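Local coordinates for protein putative citrate lyase, alfa subunit (Streptococcus mutans, PDB 2HJ0) that is a putative citrate lyase alpha subunit, a two-sheet alpha/beta protein of the Rossmann-like kind, and is present as two chains in its assembly, at residues 133-138 / 390-395; 6-11 / 429-434. All coordinates share one frame; numbering follows the deposited sequence.

Interaction 1 (133-138 / 390-395); sequences AISEGI and DGVIRG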
ATOM      1  N   ALA A 133      24.672 -25.464  11.590  1.00 18.17           N
ATOM      2  CA  ALA A 133      25.913 -24.915  11.065  1.00 18.16           C
ATOM      3  C   ALA A 133      26.297 -23.642  11.838  1.00 18.59           C
ATOM      4  O   ALA A 133      27.362 -23.582  12.459  1.00 18.36           O
ATOM      5  CB  ALA A 133      25.765 -24.607   9.585  1.00 15.86           C
ATOM      6  N   ILE A 134      25.433 -22.630  11.814  1.00 18.62           N
ATOM      7  CA  ILE A 134      25.718 -21.383  12.515  1.00 19.01           C
ATOM      8  C   ILE A 134      26.137 -21.572  13.969  1.00 20.58           C
ATOM      9  O   ILE A 134      26.965 -20.828  14.493  1.00 21.02           O
ATOM     10  CB  ILE A 134      24.515 -20.453  12.486  1.00 16.84           C
ATOM     11  CG1 ILE A 134      24.295 -19.969  11.063  1.00 16.35           C
ATOM     12  CG2 ILE A 134      24.742 -19.278  13.419  1.00 16.06           C
ATOM     13  CD1 ILE A 134      25.435 -19.143  10.531  1.00 16.92           C
ATOM     14  N   SER A 135      25.576 -22.587  14.608  1.00 21.04           N
ATOM     15  CA  SER A 135      25.870 -22.860  16.001  1.00 21.70           C
ATOM     16  C   SER A 135      27.272 -23.437  16.201  1.00 23.15           C
ATOM     17  O   SER A 135      27.797 -23.427  17.310  1.00 21.98           O
ATOM     18  CB  SER A 135      24.817 -23.821  16.557  1.00 21.06           C
ATOM     19  OG  SER A 135      24.435 -23.470  17.875  1.00 23.29           O
ATOM     20  N   GLU A 136      27.878 -23.944  15.130  1.00 25.24           N
ATOM     21  CA  GLU A 136      29.208 -24.512  15.241  1.00 26.55           C
ATOM     22  C   GLU A 136      30.290 -23.522  14.834  1.00 26.15           C
ATOM     23  O   GLU A 136      31.461 -23.878  14.738  1.00 26.45           O
ATOM     24  CB  GLU A 136      29.327 -25.792  14.411  1.00 27.72           C
ATOM     25  CG  GLU A 136      29.567 -25.583  12.936  1.00 32.40           C
ATOM     26  CD  GLU A 136      29.947 -26.883  12.217  1.00 35.39           C
ATOM     27  OE1 GLU A 136      29.137 -27.846  12.235  1.00 35.03           O
ATOM     28  OE2 GLU A 136      31.061 -26.942  11.634  1.00 37.32           O
ATOM     29  N   GLY A 137      29.892 -22.282  14.573  1.00 25.96           N
ATOM     30  CA  GLY A 137      30.866 -21.262  14.219  1.00 25.89           C
ATOM     31  C   GLY A 137      31.167 -21.035  12.753  1.00 24.48           C
ATOM     32  O   GLY A 137      32.136 -20.365  12.431  1.00 24.57           O
ATOM     33  N   ILE A 138      30.350 -21.578  11.864  1.00 24.68           N
ATOM     34  CA  ILE A 138      30.552 -21.407  10.431  1.00 25.70           C
ATOM     35  C   ILE A 138      30.807 -19.957  10.013  1.00 26.06           C
ATOM     36  O   ILE A 138      31.776 -19.691   9.324  1.00 27.27           O
ATOM     37  CB  ILE A 138      29.334 -21.935   9.639  1.00 27.49           C
ATOM     38  CG1 ILE A 138      29.189 -23.428   9.865  1.00 29.46           C
ATOM     39  CG2 ILE A 138      29.487 -21.657   8.158  1.00 28.89           C
ATOM     40  CD1 ILE A 138      30.464 -24.191   9.594  1.00 29.50           C
ATOM     41  N   ASP A 390      20.297 -29.071  23.743  1.00 24.99           N
ATOM     42  CA  ASP A 390      21.709 -29.156  23.400  1.00 26.61           C
ATOM     43  C   ASP A 390      22.318 -27.779  23.107  1.00 26.06           C
ATOM     44  O   ASP A 390      23.468 -27.681  22.688  1.00 26.01           O
ATOM     45  CB  ASP A 390      21.907 -30.074  22.192  1.00 27.73           C
ATOM     46  CG  ASP A 390      21.158 -29.588  20.973  1.00 30.03           C
ATOM     47  OD1 ASP A 390      21.306 -30.197  19.893  1.00 29.59           O
ATOM     48  OD2 ASP A 390      20.413 -28.589  21.091  1.00 32.27           O
ATOM     49  N   GLY A 391      21.541 -26.721  23.322  1.00 26.04           N
ATOM     50  CA  GLY A 391      22.041 -25.372  23.102  1.00 25.80           C
ATOM     51  C   GLY A 391      22.218 -24.983  21.648  1.00 25.49           C
ATOM     52  O   GLY A 391      22.621 -23.870  21.332  1.00 25.65           O
ATOM     53  N   VAL A 392      21.910 -25.909  20.758  1.00 26.06           N
ATOM     54  CA  VAL A 392      22.029 -25.675  19.330  1.00 25.85           C
ATOM     55  C   VAL A 392      20.850 -24.868  18.789  1.00 27.55           C
ATOM     56  O   VAL A 392      19.692 -25.213  19.029  1.00 29.06           O
ATOM     57  CB  VAL A 392      22.057 -27.001  18.579  1.00 23.84           C
ATOM     58  CG1 VAL A 392      22.163 -26.756  17.090  1.00 22.66           C
ATOM     59  CG2 VAL A 392      23.197 -27.849  19.083  1.00 24.24           C
ATOM     60  N   ILE A 393      21.127 -23.801  18.049  1.00 27.59           N
ATOM     61  CA  ILE A 393      20.044 -23.011  17.478  1.00 27.32           C
ATOM     62  C   ILE A 393      19.210 -23.896  16.555  1.00 27.84           C
ATOM     63  O   ILE A 393      19.760 -24.705  15.815  1.00 30.06           O
ATOM     64  CB  ILE A 393      20.580 -21.842  16.653  1.00 27.11           C
ATOM     65  CG1 ILE A 393      21.068 -20.736  17.590  1.00 26.22           C
ATOM     66  CG2 ILE A 393      19.510 -21.374  15.671  1.00 26.37           C
ATOM     67  CD1 ILE A 393      21.496 -19.485  16.877  1.00 25.02           C
ATOM     68  N   ARG A 394      17.892 -23.750  16.597  1.00 27.12           N
ATOM     69  CA  ARG A 394      17.015 -24.541  15.737  1.00 25.28           C
ATOM     70  C   ARG A 394      15.595 -24.004  15.797  1.00 23.22           C
ATOM     71  O   ARG A 394      14.685 -24.569  15.193  1.00 24.03           O
ATOM     72  CB  ARG A 394      17.029 -26.016  16.153  1.00 26.54           C
ATOM     73  CG  ARG A 394      16.498 -26.279  17.556  1.00 30.19           C
ATOM     74  CD  ARG A 394      16.701 -27.727  17.994  1.00 32.38           C
ATOM     75  NE  ARG A 394      18.112 -28.149  17.955  1.00 33.72           N
ATOM     76  CZ  ARG A 394      18.752 -28.599  16.874  1.00 33.68           C
ATOM     77  NH1 ARG A 394      18.123 -28.695  15.710  1.00 34.62           N
ATOM     78  NH2 ARG A 394      20.015 -28.981  16.964  1.00 33.17           N
ATOM     79  N   GLY A 395      15.419 -22.905  16.522  1.00 20.97           N
ATOM     80  CA  GLY A 395      14.106 -22.310  16.661  1.00 19.13           C
ATOM     81  C   GLY A 395      13.859 -21.110  15.771  1.00 18.41           C
ATOM     82  O   GLY A 395      14.364 -21.032  14.652  1.00 19.11           O
TER
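Ser135, on helix 127-135, meets Val392 and Ile393 in a small buried helix-to-loop contact within an alpha/beta fold of the Rossmann-like kind. The helix belongs to the part of the chain built on the sheet that includes strand 504-511, whereas the loop follows strand 383-384 and leads to helix 400-406. Here a single serine does most of the work. Its CB points toward the loop, and its first torsion (chi1 -140°) carries OG to the peptide that joins Val392 to Ile393. Ile393 N donates to Ser135 OG over 3.3 Å, a nearly straight but long bond, and therefore weak. Ser135 OG also lies 3.6 Å from Val392 CA, while Ser135 CB reaches Val392 CG1 at 4.0 Å, adding an apolar touch beside the polar one. Ile393 directs its CB toward the helix, and Ile393 CG1 comes within 4.3 Å of Ser135 OG; the same side chain packs on Val494 and Val508 of the neighbouring strands. Val511 touches both Ser135 and Val392, so strand 504-511 is in contact with both segments through this one residue. The loop is shaped from within by an Asx turn opened by Asp390, in which Val392 N donates to Asp390 OD2 at 3.1 Å, approaching from well above the carboxylate plane.

Interaction 2 (6-11 / 429-434); sequences LGRDIP and NTVITP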
ATOM      1  N   LEU A   6      18.224  -8.544  33.076  1.00 57.87           N
ATOM      2  CA  LEU A   6      18.067  -9.955  33.415  1.00 55.20           C
ATOM      3  C   LEU A   6      19.430 -10.596  33.654  1.00 54.17           C
ATOM      4  O   LEU A   6      20.466  -9.943  33.511  1.00 54.76           O
ATOM      5  CB  LEU A   6      17.361 -10.688  32.275  1.00 54.85           C
ATOM      6  CG  LEU A   6      15.892 -10.354  32.013  1.00 54.46           C
ATOM      7  CD1 LEU A   6      15.589 -10.529  30.538  1.00 52.60           C
ATOM      8  CD2 LEU A   6      14.998 -11.245  32.887  1.00 53.81           C
ATOM      9  N   GLY A   7      19.424 -11.880  34.006  1.00 52.85           N
ATOM     10  CA  GLY A   7      20.670 -12.593  34.249  1.00 50.22           C
ATOM     11  C   GLY A   7      21.339 -13.015  32.953  1.00 48.50           C
ATOM     12  O   GLY A   7      21.693 -14.183  32.782  1.00 48.18           O
ATOM     13  N   ARG A   8      21.518 -12.054  32.044  1.00 46.47           N
ATOM     14  CA  ARG A   8      22.136 -12.308  30.740  1.00 43.96           C
ATOM     15  C   ARG A   8      23.602 -11.874  30.675  1.00 43.01           C
ATOM     16  O   ARG A   8      23.972 -10.819  31.182  1.00 43.58           O
ATOM     17  CB  ARG A   8      21.345 -11.589  29.638  1.00 41.75           C
ATOM     18  CG  ARG A   8      19.826 -11.684  29.767  1.00 38.63           C
ATOM     19  CD  ARG A   8      19.384 -13.079  30.124  1.00 35.05           C
ATOM     20  NE  ARG A   8      19.888 -14.061  29.175  1.00 32.77           N
ATOM     21  CZ  ARG A   8      19.783 -15.372  29.350  1.00 32.31           C
ATOM     22  NH1 ARG A   8      20.267 -16.207  28.440  1.00 30.89           N
ATOM     23  NH2 ARG A   8      19.195 -15.842  30.445  1.00 32.42           N
ATOM     24  N   ASP A   9      24.432 -12.691  30.037  1.00 41.90           N
ATOM     25  CA  ASP A   9      25.848 -12.380  29.912  1.00 41.07           C
ATOM     26  C   ASP A   9      26.160 -11.804  28.526  1.00 39.58           C
ATOM     27  O   ASP A   9      26.798 -12.449  27.698  1.00 38.44           O
ATOM     28  CB  ASP A   9      26.678 -13.647  30.167  1.00 43.00           C
ATOM     29  CG  ASP A   9      28.130 -13.343  30.522  1.00 45.21           C
ATOM     30  OD1 ASP A   9      28.874 -12.845  29.644  1.00 45.87           O
ATOM     31  OD2 ASP A   9      28.526 -13.601  31.685  1.00 46.22           O
ATOM     32  N   ILE A  10      25.700 -10.586  28.272  1.00 38.94           N
ATOM     33  CA  ILE A  10      25.949  -9.956  26.989  1.00 38.46           C
ATOM     34  C   ILE A  10      27.226  -9.139  27.085  1.00 39.73           C
ATOM     35  O   ILE A  10      27.296  -8.164  27.841  1.00 40.17           O
ATOM     36  CB  ILE A  10      24.790  -9.028  26.586  1.00 37.40           C
ATOM     37  CG1 ILE A  10      23.530  -9.854  26.330  1.00 36.38           C
ATOM     38  CG2 ILE A  10      25.163  -8.245  25.346  1.00 37.69           C
ATOM     39  CD1 ILE A  10      22.331  -9.032  25.967  1.00 34.99           C
ATOM     40  N   PRO A  11      28.258  -9.525  26.318  1.00 40.18           N
ATOM     41  CA  PRO A  11      29.539  -8.817  26.324  1.00 40.42           C
ATOM     42  C   PRO A  11      29.404  -7.335  25.991  1.00 41.23           C
ATOM     43  O   PRO A  11      28.643  -6.958  25.101  1.00 41.81           O
ATOM     44  CB  PRO A  11      30.363  -9.584  25.291  1.00 39.79           C
ATOM     45  CG  PRO A  11      29.332 -10.125  24.361  1.00 40.12           C
ATOM     46  CD  PRO A  11      28.260 -10.598  25.309  1.00 40.12           C
ATOM     47  N   ASN A 429      18.469 -20.982  28.326  1.00 22.81           N
ATOM     48  CA  ASN A 429      19.718 -20.811  27.585  1.00 24.24           C
ATOM     49  C   ASN A 429      19.677 -19.524  26.766  1.00 24.46           C
ATOM     50  O   ASN A 429      20.623 -18.733  26.801  1.00 25.49           O
ATOM     51  CB  ASN A 429      19.963 -22.010  26.659  1.00 27.26           C
ATOM     52  CG  ASN A 429      20.406 -23.258  27.423  1.00 32.13           C
ATOM     53  OD1 ASN A 429      20.097 -24.400  27.027  1.00 33.86           O
ATOM     54  ND2 ASN A 429      21.147 -23.045  28.524  1.00 32.42           N
ATOM     55  N   THR A 430      18.588 -19.317  26.024  1.00 22.80           N
ATOM     56  CA  THR A 430      18.430 -18.113  25.208  1.00 20.81           C
ATOM     57  C   THR A 430      17.103 -17.426  25.534  1.00 19.59           C
ATOM     58  O   THR A 430      16.090 -18.089  25.705  1.00 19.82           O
ATOM     59  CB  THR A 430      18.426 -18.432  23.698  1.00 19.85           C
ATOM     60  OG1 THR A 430      19.486 -19.341  23.391  1.00 18.68           O
ATOM     61  CG2 THR A 430      18.611 -17.153  22.896  1.00 19.04           C
ATOM     62  N   VAL A 431      17.105 -16.101  25.611  1.00 17.22           N
ATOM     63  CA  VAL A 431      15.879 -15.375  25.907  1.00 15.26           C
ATOM     64  C   VAL A 431      15.331 -14.652  24.685  1.00 15.13           C
ATOM     65  O   VAL A 431      16.005 -13.794  24.114  1.00 15.20           O
ATOM     66  CB  VAL A 431      16.094 -14.308  26.991  1.00 15.66           C
ATOM     67  CG1 VAL A 431      14.809 -13.528  27.215  1.00 15.03           C
ATOM     68  CG2 VAL A 431      16.559 -14.948  28.270  1.00 15.33           C
ATOM     69  N   ILE A 432      14.108 -14.993  24.284  1.00 14.01           N
ATOM     70  CA  ILE A 432      13.487 -14.327  23.147  1.00 12.56           C
ATOM     71  C   ILE A 432      12.358 -13.424  23.635  1.00 11.48           C
ATOM     72  O   ILE A 432      12.217 -12.299  23.159  1.00 12.00           O
ATOM     73  CB  ILE A 432      12.952 -15.328  22.088  1.00 12.75           C
ATOM     74  CG1 ILE A 432      14.106 -15.858  21.236  1.00 13.96           C
ATOM     75  CG2 ILE A 432      11.984 -14.627  21.142  1.00 11.54           C
ATOM     76  CD1 ILE A 432      15.195 -16.507  22.029  1.00 17.57           C
ATOM     77  N   THR A 433      11.572 -13.905  24.591  1.00  8.60           N
ATOM     78  CA  THR A 433      10.469 -13.117  25.132  1.00  6.45           C
ATOM     79  C   THR A 433      10.596 -12.963  26.645  1.00  6.49           C
ATOM     80  O   THR A 433      10.591 -13.940  27.391  1.00  5.83           O
ATOM     81  CB  THR A 433       9.102 -13.770  24.837  1.00  5.86           C
ATOM     82  OG1 THR A 433       8.943 -13.932  23.423  1.00  7.42           O
ATOM     83  CG2 THR A 433       7.965 -12.908  25.389  1.00  2.76           C
ATOM     84  N   PRO A 434      10.700 -11.724  27.121  1.00  5.97           N
ATOM     85  CA  PRO A 434      10.828 -11.433  28.556  1.00  8.24           C
ATOM     86  C   PRO A 434       9.588 -11.822  29.361  1.00  9.36           C
ATOM     87  O   PRO A 434       8.457 -11.682  28.888  1.00  9.86           O
ATOM     88  CB  PRO A 434      11.082  -9.927  28.588  1.00  8.00           C
ATOM     89  CG  PRO A 434      10.294  -9.441  27.402  1.00  8.47           C
ATOM     90  CD  PRO A 434      10.605 -10.486  26.331  1.00  6.15           C
TER
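Two irregular backbones face each other across Arg8 and Val431, whose CA atoms, 8.5 Å apart, are the nearest pair, so side chains rather than main-chain pairing must bridge them. Just before this arginine, Gly7 forms the centre of an inverse gamma turn, with a weak bond from Arg8 N to Leu6 O. The arginine then folds over: its chain bends at both chi2 (-44°) and chi3 (-55°), which brings the flat guanidinium down onto Val431. Methyl CG2 of Val431 sits over the centre of one face, 3.4 Å from Arg8 CZ and 3.5 Å from Arg8 NH2, an apolar group covering a charged plane. At the edge, in the guanidinium plane, Arg8 NH1 meets Asn429 O at 3.0 Å; the N-H points well off the oxygen (121°), making this bond weak. The stronger polar partner is Asp506, whose OD2 forms a salt bridge with Arg8 NH1 and also accepts from Val431 N. One carboxylate oxygen thus ties the charged end of the arginine to the backbone of Val431, and would be expected to offset its buried charge. Leu6 adds apolar surface to the contact and also rests on Ile505. In the fold, the N-terminal segment runs on to Pro11, the N-cap of helix 12-17, while 429-434 touches strand 504-511 through Thr430 and Val431, and pairs with Val383 of strand 383-384, where Ile432 and Thr433 form a classic beta bulge; Thr433 also packs against helix 400-406.

Both contacts are buried, and both are placed against strand 504-511: interaction 1 reaches Val511, interaction 2 Ile505 and Asp506, and both reach Val508 between them. Their centres lie about 17 Å apart and their nearest atoms about 4 Å, without touching. Thr430 and Ile393 both touch Val508, and both meet Thr387, the first by a hydrogen bond between hydroxyls, the second by side-chain contact, so the two loops share neighbours. The chemistry differs with position. At 133-138 / 390-395 a neutral hydroxyl joins a helix to a loop peptide; at 6-11 / 429-434 a charged arginine anchors the N-terminal segment, with an acid of the shared strand as its counterion.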